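PDB 1PVM: conserved hypothetical protein Ta0289 from Thermoplasma acidophilum DSM 1728, which is of unknown biochemical function but pairs two CBS domains, modules that in other proteins often bind adenosyl ligands, with a zinc-ribbon-like domain that binds metal. Local coordinates for residues L79-K87 with D147-C155; N104-V112 with V119-L127. All coordinates share one frame; numbering follows the deposited sequence.

How the contacts relate
The centres of contact 1 and contact 2 lie about 15 Å apart. Along the chain, 79-87 comes first, then both halves of contact 2 (104-112 and 119-127), and last 147-155, so contact 1 spans the hairpin of contact 2. The two meet physically: Pro86 O lies 2.9 Å from Ala110 N, a probable hydrogen bond, and Ile85 and Lys87 pack on Ala110. Strand 87-89, which begins where 79-87 ends, runs parallel to strand 108-112 and completes the three-stranded sheet of the second CBS domain. Contact 2 thus pairs two of that sheet's three strands, while contact 1 ties the loop leading into it to the metal-binding domain.

Contact 1: residues L79-K87 with D147-C155; sequences LVMRKPIPK and DYQHLCPKC. With HG (mercury (II) ion), chain D.
The loop 79-87, which leads into the first strand of the second CBS domain, docks here against the entry to the zinc-ribbon-like domain, 147-155, whose CxxC knuckle starts at Cys152. Between Lys83 and Pro84 the peptide is cis, and the carbonyls of these two residues carry the hydrogen bonds across the contact. Lys83 O accepts from Leu151 N at 2.9 Å and also meets His150 CA, while Tyr148 OH donates to Pro84 O at 2.6 Å. The Tyr148 side chain reaches that carbonyl with CG anti to its own backbone N (chi1 -173°). Pro86 CG lies over one face of the Tyr148 ring in a CH-pi contact, 4.0 Å from the centroid.

His150 turns its ring toward Arg82: CD2 sits near Met81 O, and CE1 and NE2 face Arg82 NH1, with guanidinium and imidazole planes 62° apart. Elsewhere on the ring edge, ND1 donates to Tyr148 O at 2.8 Å, an in-plane bond that helps fix the ring's rotation. Pro84 CD packs on Leu151 CB. The extended Lys83 chain runs the other way, toward Pro153, and its NZ bonds Arg78 O and forms a salt bridge with Glu184. One residue beyond Leu151 the metal site begins: mercury is held by Cys152, Cys155, Cys175 and Cys180, where iron(II) is bound in another structure of this protein. Cys152 SG is 2.5 Å from the mercury ion.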
ATOM      1  N   LEU B  79       6.855  16.151  -3.617  1.00  7.85           N
ATOM      2  CA  LEU B  79       7.450  15.440  -4.747  1.00  8.38           C
ATOM      3  C   LEU B  79       6.890  14.033  -4.906  1.00  7.43           C
ATOM      4  O   LEU B  79       7.165  13.359  -5.895  1.00  8.38           O
ATOM      5  CB  LEU B  79       8.966  15.332  -4.562  1.00  9.43           C
ATOM      6  CG  LEU B  79       9.767  16.633  -4.495  1.00 12.32           C
ATOM      7  CD1 LEU B  79      11.239  16.315  -4.302  1.00 11.32           C
ATOM      8  CD2 LEU B  79       9.558  17.427  -5.772  1.00 12.33           C
ATOM      9  N   VAL B  80       6.095  13.602  -3.936  1.00  7.11           N
ATOM     10  CA  VAL B  80       5.554  12.245  -3.925  1.00  7.10           C
ATOM     11  C   VAL B  80       4.038  12.134  -4.063  1.00  7.45           C
ATOM     12  O   VAL B  80       3.536  11.248  -4.755  1.00  7.59           O
ATOM     13  CB  VAL B  80       5.980  11.533  -2.616  1.00  8.25           C
ATOM     14  CG1 VAL B  80       5.502  10.093  -2.607  1.00  8.09           C
ATOM     15  CG2 VAL B  80       7.495  11.596  -2.471  1.00  9.04           C
ATOM     16  N   MET B  81       3.321  13.034  -3.399  1.00  6.68           N
ATOM     17  CA  MET B  81       1.860  13.040  -3.390  1.00  7.10           C
ATOM     18  C   MET B  81       1.191  13.029  -4.755  1.00  6.53           C
ATOM     19  O   MET B  81       1.776  13.442  -5.755  1.00  7.15           O
ATOM     20  CB  MET B  81       1.372  14.278  -2.657  1.00  7.51           C
ATOM     21  CG  MET B  81       1.660  15.560  -3.429  1.00  9.13           C
ATOM     22  SD  MET B  81       1.366  17.027  -2.450  1.00  9.72           S
ATOM     23  CE  MET B  81       2.454  16.698  -1.091  1.00 24.45           C
ATOM     24  N   ARG B  82      -0.049  12.550  -4.788  1.00  6.59           N
ATOM     25  CA  ARG B  82      -0.825  12.578  -6.019  1.00  7.94           C
ATOM     26  C   ARG B  82      -1.217  14.050  -6.127  1.00  8.92           C
ATOM     27  O   ARG B  82      -1.739  14.626  -5.170  1.00  8.96           O
ATOM     28  CB  ARG B  82      -2.106  11.743  -5.897  1.00  7.87           C
ATOM     29  CG  ARG B  82      -1.906  10.286  -5.512  1.00 11.65           C
ATOM     30  CD  ARG B  82      -0.911   9.618  -6.420  1.00 15.83           C
ATOM     31  NE  ARG B  82      -0.963   8.163  -6.333  1.00 14.21           N
ATOM     32  CZ  ARG B  82      -0.148   7.364  -7.008  1.00 15.90           C
ATOM     33  NH1 ARG B  82       0.775   7.885  -7.804  1.00 17.83           N
ATOM     34  NH2 ARG B  82      -0.266   6.046  -6.908  1.00 18.46           N
ATOM     35  N   LYS B  83      -0.966  14.669  -7.273  1.00  8.41           N
ATOM     36  CA  LYS B  83      -1.317  16.071  -7.449  1.00  8.76           C
ATOM     37  C   LYS B  83      -1.687  16.336  -8.903  1.00  9.17           C
ATOM     38  O   LYS B  83      -1.082  15.770  -9.808  1.00  8.90           O
ATOM     39  CB  LYS B  83      -0.150  16.970  -7.016  1.00  7.92           C
ATOM     40  CG  LYS B  83       1.149  16.791  -7.795  1.00  9.17           C
ATOM     41  CD  LYS B  83       2.252  17.659  -7.177  1.00  9.52           C
ATOM     42  CE  LYS B  83       3.576  17.541  -7.922  1.00 10.60           C
ATOM     43  NZ  LYS B  83       4.666  18.276  -7.207  1.00 11.33           N
ATOM     44  N   PRO B  84      -2.714  17.174  -9.146  1.00 10.29           N
ATOM     45  CA  PRO B  84      -3.547  17.879  -8.162  1.00 10.66           C
ATOM     46  C   PRO B  84      -4.298  16.863  -7.311  1.00  9.83           C
ATOM     47  O   PRO B  84      -4.419  15.700  -7.695  1.00  9.70           O
ATOM     48  CB  PRO B  84      -4.503  18.701  -9.027  1.00 12.60           C
ATOM     49  CG  PRO B  84      -3.784  18.835 -10.328  1.00 15.46           C
ATOM     50  CD  PRO B  84      -3.146  17.495 -10.514  1.00 10.90           C
ATOM     51  N   ILE B  85      -4.819  17.297  -6.170  1.00  8.83           N
ATOM     52  CA  ILE B  85      -5.523  16.373  -5.293  1.00  8.53           C
ATOM     53  C   ILE B  85      -6.670  15.641  -5.991  1.00  8.88           C
ATOM     54  O   ILE B  85      -7.524  16.261  -6.624  1.00  9.11           O
ATOM     55  CB  ILE B  85      -6.060  17.098  -4.013  1.00  7.75           C
ATOM     56  CG1 ILE B  85      -6.599  16.060  -3.023  1.00  8.50           C
ATOM     57  CG2 ILE B  85      -7.138  18.121  -4.378  1.00  8.24           C
ATOM     58  CD1 ILE B  85      -6.857  16.611  -1.626  1.00  8.91           C
ATOM     59  N   PRO B  86      -6.669  14.297  -5.925  1.00  8.69           N
ATOM     60  CA  PRO B  86      -7.739  13.510  -6.556  1.00  8.25           C
ATOM     61  C   PRO B  86      -9.002  13.793  -5.752  1.00  8.53           C
ATOM     62  O   PRO B  86      -8.963  13.789  -4.522  1.00  7.83           O
ATOM     63  CB  PRO B  86      -7.269  12.068  -6.379  1.00  9.28           C
ATOM     64  CG  PRO B  86      -5.774  12.191  -6.327  1.00 11.09           C
ATOM     65  CD  PRO B  86      -5.566  13.427  -5.479  1.00  9.10           C
ATOM     66  N   LYS B  87     -10.124  14.031  -6.420  1.00  8.33           N
ATOM     67  CA  LYS B  87     -11.328  14.342  -5.665  1.00  8.57           C
ATOM     68  C   LYS B  87     -12.640  14.134  -6.407  1.00  9.49           C
ATOM     69  O   LYS B  87     -12.679  14.102  -7.638  1.00  9.56           O
ATOM     70  CB  LYS B  87     -11.250  15.792  -5.183  1.00 10.59           C
ATOM     71  CG  LYS B  87     -11.294  16.819  -6.310  1.00 13.73           C
ATOM     72  CD  LYS B  87     -10.977  18.221  -5.796  1.00 16.05           C
ATOM     73  CE  LYS B  87     -11.362  19.286  -6.811  1.00 19.68           C
ATOM     74  NZ  LYS B  87     -10.753  19.035  -8.135  1.00 22.14           N
ATOM     75  N   ASP B 147      -1.842   4.122 -13.184  1.00 20.49           N
ATOM     76  CA  ASP B 147      -1.198   5.101 -12.322  1.00 23.90           C
ATOM     77  C   ASP B 147      -1.728   6.505 -12.619  1.00 21.77           C
ATOM     78  O   ASP B 147      -1.854   6.908 -13.774  1.00 22.86           O
ATOM     79  CB  ASP B 147       0.328   5.046 -12.495  1.00 29.68           C
ATOM     80  CG  ASP B 147       0.758   5.018 -13.957  1.00 34.54           C
ATOM     81  OD1 ASP B 147       0.360   4.077 -14.680  1.00 38.67           O
ATOM     82  OD2 ASP B 147       1.499   5.931 -14.385  1.00 38.35           O
ATOM     83  N   TYR B 148      -2.047   7.230 -11.552  1.00 20.27           N
ATOM     84  CA  TYR B 148      -2.588   8.586 -11.621  1.00 17.47           C
ATOM     85  C   TYR B 148      -1.702   9.541 -12.416  1.00 16.07           C
ATOM     86  O   TYR B 148      -0.488   9.542 -12.248  1.00 18.03           O
ATOM     87  CB  TYR B 148      -2.750   9.116 -10.193  1.00 15.20           C
ATOM     88  CG  TYR B 148      -3.451  10.455 -10.066  1.00 12.98           C
ATOM     89  CD1 TYR B 148      -4.820  10.574 -10.298  1.00 11.92           C
ATOM     90  CD2 TYR B 148      -2.747  11.597  -9.669  1.00 12.23           C
ATOM     91  CE1 TYR B 148      -5.475  11.797 -10.132  1.00 11.80           C
ATOM     92  CE2 TYR B 148      -3.395  12.828  -9.502  1.00 10.15           C
ATOM     93  CZ  TYR B 148      -4.756  12.917  -9.731  1.00 10.31           C
ATOM     94  OH  TYR B 148      -5.406  14.108  -9.534  1.00 11.07           O
ATOM     95  N   GLN B 149      -2.304  10.351 -13.285  1.00 16.18           N
ATOM     96  CA  GLN B 149      -1.530  11.328 -14.053  1.00 16.59           C
ATOM     97  C   GLN B 149      -1.298  12.554 -13.185  1.00 14.03           C
ATOM     98  O   GLN B 149      -2.240  13.294 -12.890  1.00 13.84           O
ATOM     99  CB  GLN B 149      -2.270  11.779 -15.313  1.00 20.36           C
ATOM    100  CG  GLN B 149      -2.094  10.894 -16.529  1.00 26.90           C
ATOM    101  CD  GLN B 149      -2.297  11.669 -17.826  1.00 31.27           C
ATOM    102  OE1 GLN B 149      -3.231  12.470 -17.949  1.00 32.55           O
ATOM    103  NE2 GLN B 149      -1.424  11.431 -18.803  1.00 32.81           N
ATOM    104  N   HIS B 150      -0.052  12.766 -12.774  1.00 11.90           N
ATOM    105  CA  HIS B 150       0.290  13.918 -11.946  1.00 10.59           C
ATOM    106  C   HIS B 150       0.526  15.124 -12.847  1.00 11.21           C
ATOM    107  O   HIS B 150       1.281  15.042 -13.816  1.00 11.83           O
ATOM    108  CB  HIS B 150       1.546  13.623 -11.130  1.00 11.36           C
ATOM    109  CG  HIS B 150       1.388  12.480 -10.176  1.00 12.02           C
ATOM    110  ND1 HIS B 150       0.933  11.241 -10.572  1.00 13.45           N
ATOM    111  CD2 HIS B 150       1.626  12.387  -8.848  1.00 12.64           C
ATOM    112  CE1 HIS B 150       0.896  10.435  -9.528  1.00 13.43           C
ATOM    113  NE2 HIS B 150       1.312  11.105  -8.469  1.00 11.21           N
ATOM    114  N   LEU B 151      -0.117  16.244 -12.525  1.00 10.41           N
ATOM    115  CA  LEU B 151       0.026  17.443 -13.336  1.00  9.79           C
ATOM    116  C   LEU B 151       1.023  18.433 -12.755  1.00  9.85           C
ATOM    117  O   LEU B 151       1.184  18.537 -11.535  1.00 10.30           O
ATOM    118  CB  LEU B 151      -1.338  18.108 -13.534  1.00 10.92           C
ATOM    119  CG  LEU B 151      -2.402  17.183 -14.136  1.00 11.33           C
ATOM    120  CD1 LEU B 151      -3.674  17.962 -14.369  1.00 12.60           C
ATOM    121  CD2 LEU B 151      -1.902  16.575 -15.442  1.00 12.87           C
ATOM    122  N   CYS B 152       1.691  19.153 -13.652  1.00  9.05           N
ATOM    123  CA  CYS B 152       2.700  20.137 -13.288  1.00  9.14           C
ATOM    124  C   CYS B 152       2.159  21.294 -12.456  1.00  9.59           C
ATOM    125  O   CYS B 152       1.179  21.929 -12.834  1.00 10.17           O
ATOM    126  CB  CYS B 152       3.337  20.693 -14.555  1.00 10.39           C
ATOM    127  SG  CYS B 152       4.616  21.905 -14.220  1.00 10.00           S
ATOM    128  N   PRO B 153       2.803  21.591 -11.313  1.00 10.29           N
ATOM    129  CA  PRO B 153       2.352  22.688 -10.452  1.00 10.39           C
ATOM    130  C   PRO B 153       2.693  24.070 -11.020  1.00 11.61           C
ATOM    131  O   PRO B 153       2.158  25.080 -10.567  1.00 11.16           O
ATOM    132  CB  PRO B 153       3.076  22.410  -9.138  1.00 10.90           C
ATOM    133  CG  PRO B 153       4.370  21.845  -9.602  1.00 10.94           C
ATOM    134  CD  PRO B 153       3.956  20.896 -10.711  1.00 10.87           C
ATOM    135  N   LYS B 154       3.582  24.105 -12.010  1.00 12.38           N
ATOM    136  CA  LYS B 154       3.986  25.369 -12.619  1.00 13.59           C
ATOM    137  C   LYS B 154       2.996  25.871 -13.671  1.00 14.00           C
ATOM    138  O   LYS B 154       2.579  27.027 -13.627  1.00 14.06           O
ATOM    139  CB  LYS B 154       5.380  25.235 -13.244  1.00 14.93           C
ATOM    140  CG  LYS B 154       5.927  26.536 -13.818  1.00 16.88           C
ATOM    141  CD  LYS B 154       7.303  26.334 -14.428  1.00 19.01           C
ATOM    142  CE  LYS B 154       7.867  27.631 -14.975  1.00 20.77           C
ATOM    143  NZ  LYS B 154       9.234  27.427 -15.538  1.00 23.03           N
ATOM    144  N   CYS B 155       2.618  25.010 -14.612  1.00 12.36           N
ATOM    145  CA  CYS B 155       1.680  25.408 -15.657  1.00 12.46           C
ATOM    146  C   CYS B 155       0.299  24.797 -15.435  1.00 13.32           C
ATOM    147  O   CYS B 155      -0.683  25.223 -16.046  1.00 13.18           O
ATOM    148  CB  CYS B 155       2.211  25.008 -17.040  1.00 11.23           C
ATOM    149  SG  CYS B 155       2.267  23.225 -17.365  1.00 11.55           S
TER
HETATM  150 HG    HG D 602       4.709  22.651 -16.619  1.00 24.85          HG

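Contact 2: residues N104-V112 with V119-L127; sequences NGLERCAVV and VGIVTLTDL
An antiparallel beta hairpin pairs the central strand 108-112 with the outer strand 118-123 of the three-stranded sheet of the second CBS domain, and a helix starts directly where the second strand ends. Cys109 and Val122 form a hydrogen-bonded pair, Val122 N to Cys109 O at 2.9 Å with an N-H...O angle of 168°, and Cys109 N answers to Val122 O. Arg108 with Thr123 and Ala110 with Ile121 are non-hydrogen-bonded pairs. Toward the turn the ladder is interrupted by a classic beta bulge: Val119 and Gly120 both face Val111, whose O takes Val119 N at 2.8 Å and Gly120 N only weakly, while Val111 N donates to Gly120 O from above the carbonyl plane.

On the face of Cys109 and Val122, Val122 CG1 touches both Cys109 SG and Val111 CG2, the latter at 3.8 Å; Leu101 and Val97 of helix 94-104 pack over this side. At the far end Glu107 O receives Leu124 N, tying the strand's approach to the first turn of helix 124-127. Thr123 and Asp126 form a capping box there, with Asp126 N on Thr123 OG1 at 3.2 Å and Thr123 N on Asp126 OD1. Arg108 lies alongside Thr123, bent at chi3 (62°), and grips the Glu107 carboxylate side-on through NE and NH2, a salt bridge in the guanidinium plane. Over one face of that guanidinium sits the Thr123 methyl, CG2, 3.6 Å from Arg108 NH1.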
ATOM      1  N   ASN B 104      -8.719   6.393 -12.642  1.00  9.42           N
ATOM      2  CA  ASN B 104      -7.424   6.933 -12.246  1.00 10.02           C
ATOM      3  C   ASN B 104      -6.489   5.955 -11.539  1.00 10.03           C
ATOM      4  O   ASN B 104      -5.402   6.342 -11.109  1.00  9.93           O
ATOM      5  CB  ASN B 104      -7.650   8.157 -11.355  1.00 10.57           C
ATOM      6  CG  ASN B 104      -8.219   9.335 -12.122  1.00 11.68           C
ATOM      7  OD1 ASN B 104      -7.498  10.012 -12.853  1.00 12.87           O
ATOM      8  ND2 ASN B 104      -9.520   9.573 -11.974  1.00 11.12           N
ATOM      9  N   GLY B 105      -6.903   4.697 -11.423  1.00  8.73           N
ATOM     10  CA  GLY B 105      -6.078   3.708 -10.751  1.00  9.22           C
ATOM     11  C   GLY B 105      -5.907   3.982  -9.264  1.00  9.46           C
ATOM     12  O   GLY B 105      -4.934   3.546  -8.649  1.00  9.31           O
ATOM     13  N   LEU B 106      -6.863   4.695  -8.680  1.00  8.76           N
ATOM     14  CA  LEU B 106      -6.807   5.043  -7.256  1.00  8.04           C
ATOM     15  C   LEU B 106      -7.634   4.112  -6.369  1.00  8.03           C
ATOM     16  O   LEU B 106      -8.561   3.453  -6.840  1.00  8.27           O
ATOM     17  CB  LEU B 106      -7.326   6.474  -7.054  1.00  7.21           C
ATOM     18  CG  LEU B 106      -6.636   7.622  -7.790  1.00  7.11           C
ATOM     19  CD1 LEU B 106      -7.483   8.889  -7.672  1.00  6.97           C
ATOM     20  CD2 LEU B 106      -5.242   7.838  -7.221  1.00  8.36           C
ATOM     21  N   GLU B 107      -7.293   4.060  -5.085  1.00  7.49           N
ATOM     22  CA  GLU B 107      -8.073   3.267  -4.142  1.00  7.97           C
ATOM     23  C   GLU B 107      -8.669   4.199  -3.080  1.00  7.33           C
ATOM     24  O   GLU B 107      -9.351   3.761  -2.155  1.00  7.80           O
ATOM     25  CB  GLU B 107      -7.234   2.143  -3.513  1.00 10.01           C
ATOM     26  CG  GLU B 107      -5.843   2.522  -3.053  1.00 13.09           C
ATOM     27  CD  GLU B 107      -5.836   3.232  -1.719  1.00 15.03           C
ATOM     28  OE1 GLU B 107      -6.485   2.730  -0.775  1.00 19.23           O
ATOM     29  OE2 GLU B 107      -5.167   4.280  -1.612  1.00 18.33           O
ATOM     30  N   ARG B 108      -8.412   5.498  -3.245  1.00  7.30           N
ATOM     31  CA  ARG B 108      -8.950   6.526  -2.352  1.00  7.38           C
ATOM     32  C   ARG B 108      -8.805   7.906  -2.983  1.00  6.50           C
ATOM     33  O   ARG B 108      -7.983   8.106  -3.872  1.00  7.53           O
ATOM     34  CB  ARG B 108      -8.244   6.510  -0.994  1.00  7.43           C
ATOM     35  CG  ARG B 108      -6.833   7.088  -0.964  1.00  7.49           C
ATOM     36  CD  ARG B 108      -6.232   6.857   0.422  1.00 10.30           C
ATOM     37  NE  ARG B 108      -6.129   5.425   0.705  1.00 10.43           N
ATOM     38  CZ  ARG B 108      -6.199   4.873   1.913  1.00  8.34           C
ATOM     39  NH1 ARG B 108      -6.379   5.619   2.996  1.00  9.93           N
ATOM     40  NH2 ARG B 108      -6.091   3.559   2.032  1.00 11.04           N
ATOM     41  N   CYS B 109      -9.615   8.855  -2.526  1.00  6.75           N
ATOM     42  CA  CYS B 109      -9.552  10.217  -3.030  1.00  6.21           C
ATOM     43  C   CYS B 109     -10.238  11.134  -2.036  1.00  6.43           C
ATOM     44  O   CYS B 109     -10.914  10.672  -1.120  1.00  7.18           O
ATOM     45  CB  CYS B 109     -10.235  10.331  -4.401  1.00  5.77           C
ATOM     46  SG  CYS B 109     -12.034  10.110  -4.390  1.00  9.73           S
ATOM     47  N   ALA B 110     -10.057  12.437  -2.214  1.00  7.92           N
ATOM     48  CA  ALA B 110     -10.673  13.406  -1.324  1.00  7.75           C
ATOM     49  C   ALA B 110     -12.100  13.656  -1.782  1.00  8.25           C
ATOM     50  O   ALA B 110     -12.466  13.336  -2.913  1.00  8.32           O
ATOM     51  CB  ALA B 110      -9.883  14.712  -1.342  1.00  8.80           C
ATOM     52  N   VAL B 111     -12.904  14.207  -0.884  1.00  8.05           N
ATOM     53  CA  VAL B 111     -14.286  14.546  -1.192  1.00  7.51           C
ATOM     54  C   VAL B 111     -14.378  16.044  -0.938  1.00  8.01           C
ATOM     55  O   VAL B 111     -13.944  16.522   0.113  1.00  7.94           O
ATOM     56  CB  VAL B 111     -15.273  13.814  -0.260  1.00  7.71           C
ATOM     57  CG1 VAL B 111     -16.705  14.233  -0.586  1.00  8.03           C
ATOM     58  CG2 VAL B 111     -15.103  12.301  -0.402  1.00  6.91           C
ATOM     59  N   VAL B 112     -14.906  16.790  -1.906  1.00  8.20           N
ATOM     60  CA  VAL B 112     -15.036  18.235  -1.748  1.00  9.44           C
ATOM     61  C   VAL B 112     -16.501  18.639  -1.813  1.00 10.26           C
ATOM     62  O   VAL B 112     -17.306  17.976  -2.476  1.00 10.24           O
ATOM     63  CB  VAL B 112     -14.247  19.018  -2.848  1.00 10.25           C
ATOM     64  CG1 VAL B 112     -12.752  18.791  -2.676  1.00  9.50           C
ATOM     65  CG2 VAL B 112     -14.694  18.580  -4.249  1.00 10.46           C
ATOM     66  N   VAL B 119     -13.800  18.026   2.445  1.00  9.95           N
ATOM     67  CA  VAL B 119     -14.567  17.652   3.627  1.00  9.45           C
ATOM     68  C   VAL B 119     -14.306  16.238   4.131  1.00  9.22           C
ATOM     69  O   VAL B 119     -14.790  15.848   5.191  1.00 11.01           O
ATOM     70  CB  VAL B 119     -16.081  17.840   3.382  1.00  9.31           C
ATOM     71  CG1 VAL B 119     -16.384  19.324   3.207  1.00  9.89           C
ATOM     72  CG2 VAL B 119     -16.526  17.049   2.149  1.00  8.54           C
ATOM     73  N   GLY B 120     -13.536  15.467   3.376  1.00 10.22           N
ATOM     74  CA  GLY B 120     -13.237  14.119   3.817  1.00  9.12           C
ATOM     75  C   GLY B 120     -12.438  13.332   2.811  1.00  8.34           C
ATOM     76  O   GLY B 120     -12.018  13.855   1.783  1.00  8.73           O
ATOM     77  N   ILE B 121     -12.197  12.068   3.131  1.00  9.16           N
ATOM     78  CA  ILE B 121     -11.489  11.177   2.229  1.00  8.74           C
ATOM     79  C   ILE B 121     -12.325   9.911   2.176  1.00  8.89           C
ATOM     80  O   ILE B 121     -12.856   9.475   3.199  1.00  9.92           O
ATOM     81  CB  ILE B 121     -10.063  10.834   2.737  1.00 10.80           C
ATOM     82  CG1 ILE B 121      -9.157  12.064   2.601  1.00 11.80           C
ATOM     83  CG2 ILE B 121      -9.490   9.649   1.947  1.00  9.20           C
ATOM     84  CD1 ILE B 121      -7.722  11.825   3.022  1.00 15.81           C
ATOM     85  N   VAL B 122     -12.474   9.349   0.981  1.00  8.53           N
ATOM     86  CA  VAL B 122     -13.232   8.113   0.807  1.00  7.80           C
ATOM     87  C   VAL B 122     -12.276   7.056   0.241  1.00  7.91           C
ATOM     88  O   VAL B 122     -11.477   7.338  -0.654  1.00  7.97           O
ATOM     89  CB  VAL B 122     -14.448   8.319  -0.141  1.00  7.99           C
ATOM     90  CG1 VAL B 122     -13.986   8.807  -1.506  1.00  8.33           C
ATOM     91  CG2 VAL B 122     -15.244   7.021  -0.258  1.00  9.61           C
ATOM     92  N   THR B 123     -12.350   5.849   0.790  1.00  7.89           N
ATOM     93  CA  THR B 123     -11.484   4.750   0.371  1.00  7.30           C
ATOM     94  C   THR B 123     -12.287   3.576  -0.161  1.00  6.68           C
ATOM     95  O   THR B 123     -13.504   3.523  -0.015  1.00  7.47           O
ATOM     96  CB  THR B 123     -10.673   4.206   1.552  1.00  8.26           C
ATOM     97  OG1 THR B 123     -11.574   3.608   2.497  1.00 10.13           O
ATOM     98  CG2 THR B 123      -9.885   5.320   2.234  1.00  7.50           C
ATOM     99  N   LEU B 124     -11.588   2.617  -0.760  1.00  6.83           N
ATOM    100  CA  LEU B 124     -12.242   1.424  -1.271  1.00  7.63           C
ATOM    101  C   LEU B 124     -12.927   0.696  -0.116  1.00  8.89           C
ATOM    102  O   LEU B 124     -13.993   0.113  -0.292  1.00 10.23           O
ATOM    103  CB  LEU B 124     -11.223   0.485  -1.925  1.00  7.87           C
ATOM    104  CG  LEU B 124     -11.771  -0.891  -2.326  1.00  9.76           C
ATOM    105  CD1 LEU B 124     -12.880  -0.736  -3.361  1.00  9.66           C
ATOM    106  CD2 LEU B 124     -10.645  -1.736  -2.883  1.00 10.43           C
ATOM    107  N   THR B 125     -12.315   0.722   1.065  1.00  9.06           N
ATOM    108  CA  THR B 125     -12.915   0.054   2.215  1.00 10.93           C
ATOM    109  C   THR B 125     -14.286   0.660   2.520  1.00 12.29           C
ATOM    110  O   THR B 125     -15.255  -0.067   2.759  1.00 11.37           O
ATOM    111  CB  THR B 125     -12.027   0.161   3.474  1.00 11.43           C
ATOM    112  OG1 THR B 125     -10.741  -0.407   3.202  1.00 11.97           O
ATOM    113  CG2 THR B 125     -12.664  -0.604   4.636  1.00 11.92           C
ATOM    114  N   ASP B 126     -14.364   1.990   2.515  1.00 12.38           N
ATOM    115  CA  ASP B 126     -15.628   2.683   2.767  1.00 13.07           C
ATOM    116  C   ASP B 126     -16.660   2.237   1.734  1.00 12.69           C
ATOM    117  O   ASP B 126     -17.788   1.890   2.069  1.00 14.08           O
ATOM    118  CB  ASP B 126     -15.443   4.197   2.647  1.00 12.85           C
ATOM    119  CG  ASP B 126     -14.485   4.755   3.672  1.00 13.54           C
ATOM    120  OD1 ASP B 126     -13.888   5.820   3.408  1.00 14.32           O
ATOM    121  OD2 ASP B 126     -14.333   4.137   4.746  1.00 15.65           O
ATOM    122  N   LEU B 127     -16.250   2.247   0.472  1.00 10.47           N
ATOM    123  CA  LEU B 127     -17.123   1.882  -0.631  1.00 10.50           C
ATOM    124  C   LEU B 127     -17.505   0.409  -0.695  1.00 10.21           C
ATOM    125  O   LEU B 127     -18.571   0.069  -1.209  1.00 10.90           O
ATOM    126  CB  LEU B 127     -16.463   2.271  -1.955  1.00 11.08           C
ATOM    127  CG  LEU B 127     -16.126   3.746  -2.166  1.00  9.26           C
ATOM    128  CD1 LEU B 127     -15.168   3.860  -3.334  1.00 11.28           C
ATOM    129  CD2 LEU B 127     -17.394   4.555  -2.415  1.00 11.07           C
TER